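Local coordinates for DNA mismatch repair protein MLH3 (Saccharomyces cerevisiae S288C, PDB 6RMN) that takes part in DNA mismatch repair, correcting insertion-deletion loops as one subunit of the MutLbeta heterodimer, this chain being the zinc-binding C-terminal part of the protein, at residues 125-130 with 183-188. Residues are numbered along the deposited sequence; the frame is centred on the assembly and turned at random.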
# COMPACT_ATOMS: atom_id res chain seq x y z
N PRO B 125 8.07 31.74 28.66
CA PRO B 125 8.07 31.51 27.20
C PRO B 125 6.65 31.64 26.65
O PRO B 125 5.69 31.55 27.43
CB PRO B 125 8.60 30.08 27.07
CG PRO B 125 8.22 29.41 28.34
CD PRO B 125 8.26 30.47 29.41
N GLU B 126 6.50 31.89 25.35
CA GLU B 126 5.19 32.09 24.70
C GLU B 126 4.17 30.96 24.94
O GLU B 126 3.01 31.25 25.22
CB GLU B 126 5.35 32.38 23.19
CG GLU B 126 5.98 33.74 22.91
CD GLU B 126 5.03 34.93 22.97
OE1 GLU B 126 4.62 35.42 21.90
OE2 GLU B 126 4.71 35.38 24.10
N MET B 127 4.61 29.68 24.87
CA MET B 127 3.77 28.50 25.14
C MET B 127 3.14 28.61 26.52
O MET B 127 1.93 28.45 26.65
CB MET B 127 4.64 27.23 25.19
CG MET B 127 4.96 26.61 23.88
SD MET B 127 6.16 25.29 24.25
CE MET B 127 7.31 25.53 22.88
N LEU B 128 3.98 28.85 27.55
CA LEU B 128 3.57 28.92 28.94
C LEU B 128 2.71 30.16 29.24
O LEU B 128 1.78 30.05 30.04
CB LEU B 128 4.77 28.80 29.89
CG LEU B 128 4.48 28.40 31.36
CD1 LEU B 128 3.56 27.17 31.44
CD2 LEU B 128 5.76 28.11 32.11
N THR B 129 2.99 31.30 28.58
CA THR B 129 2.21 32.54 28.72
C THR B 129 0.77 32.27 28.31
O THR B 129 -0.13 32.66 29.05
CB THR B 129 2.83 33.71 27.91
OG1 THR B 129 4.19 33.91 28.31
CG2 THR B 129 2.07 35.02 28.10
N SER B 130 0.57 31.56 27.18
CA SER B 130 -0.74 31.21 26.62
C SER B 130 -1.54 30.25 27.50
O SER B 130 -2.72 30.49 27.75
CB SER B 130 -0.60 30.62 25.22
OG SER B 130 0.17 31.45 24.36
N THR B 183 7.37 18.41 31.96
CA THR B 183 6.10 17.76 31.64
C THR B 183 5.09 18.72 30.99
O THR B 183 4.40 18.33 30.05
CB THR B 183 5.53 17.04 32.89
OG1 THR B 183 6.51 16.13 33.39
CG2 THR B 183 4.23 16.28 32.61
N VAL B 184 5.03 19.98 31.48
CA VAL B 184 4.12 21.00 30.93
C VAL B 184 4.44 21.32 29.46
O VAL B 184 3.52 21.58 28.70
CB VAL B 184 4.04 22.27 31.82
CG1 VAL B 184 5.37 23.02 31.88
CG2 VAL B 184 2.90 23.19 31.36
N PHE B 185 5.73 21.28 29.07
CA PHE B 185 6.13 21.54 27.70
C PHE B 185 5.73 20.38 26.78
O PHE B 185 5.14 20.61 25.73
CB PHE B 185 7.62 21.90 27.61
CG PHE B 185 7.95 23.27 28.13
CD1 PHE B 185 7.75 24.39 27.35
CD2 PHE B 185 8.49 23.44 29.39
CE1 PHE B 185 8.05 25.67 27.84
CE2 PHE B 185 8.80 24.71 29.88
CZ PHE B 185 8.57 25.82 29.11
N HIS B 186 5.96 19.14 27.24
CA HIS B 186 5.58 17.88 26.60
C HIS B 186 4.07 17.88 26.28
O HIS B 186 3.69 17.64 25.13
CB HIS B 186 5.86 16.73 27.58
CG HIS B 186 6.74 15.66 27.06
ND1 HIS B 186 6.35 14.87 25.98
CD2 HIS B 186 7.94 15.23 27.51
CE1 HIS B 186 7.34 14.00 25.81
NE2 HIS B 186 8.32 14.18 26.70
N GLU B 187 3.24 18.21 27.29
CA GLU B 187 1.78 18.31 27.22
C GLU B 187 1.33 19.30 26.17
O GLU B 187 0.46 18.97 25.37
CB GLU B 187 1.19 18.66 28.59
CG GLU B 187 1.22 17.50 29.59
CD GLU B 187 0.91 17.81 31.05
OE1 GLU B 187 0.65 18.99 31.39
OE2 GLU B 187 0.92 16.85 31.85
N ILE B 188 1.96 20.50 26.14
CA ILE B 188 1.65 21.53 25.14
C ILE B 188 1.97 21.04 23.71
O ILE B 188 1.13 21.20 22.82
CB ILE B 188 2.30 22.91 25.48
CG1 ILE B 188 1.76 23.47 26.83
CG2 ILE B 188 2.07 23.92 24.35
CD1 ILE B 188 2.55 24.65 27.44
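Met127 and Pro125 both meet the Phe185 ring at its edge: the sulfur SD of Met127 lies 4.9 Å from the centroid of the Phe185 ring and 86° off the ring normal. This edge-on Met-aromatic contact sits where helix 126-132, which follows strand 117-124 of the four-stranded sheet, meets the start of helix 183-196, which farther on carries the zinc ligand Cys194, in the C-terminal part of this MutL-family protein. The axes of segments 126-130 and 183-188 approach to 10.6 Å at 83°. Along the same rim, Pro125, the N-cap residue of helix 126-132, touches Phe185 CZ with its CG at 3.7 Å, while Met127 SD sits 3.6 Å from Phe185 CD1. With CG anti to its own carbonyl carbon (chi1 -73°), Phe185 carries its ring over to helix 126-132, so that CD1, CE1 and CZ face Met127 and Pro125. Replacing Phe185 by an alanine removes the ring and would probably leave Pro125 CG and Met127 SD without their shared partner, opening a gap between the helices. No hydrogen bond joins the two segments, so the crossing rests on apolar contacts. Leu128 CD1 meets Val184 CG2 at 4.0 Å, their side chains roughly perpendicular; Tyr138 and Val142 of helix 136-151 back Val184. Ile188 packs on Met127 with both branches: its CG2 faces Met127 CG, and its CD1 lies 3.9 Å from Met127 O.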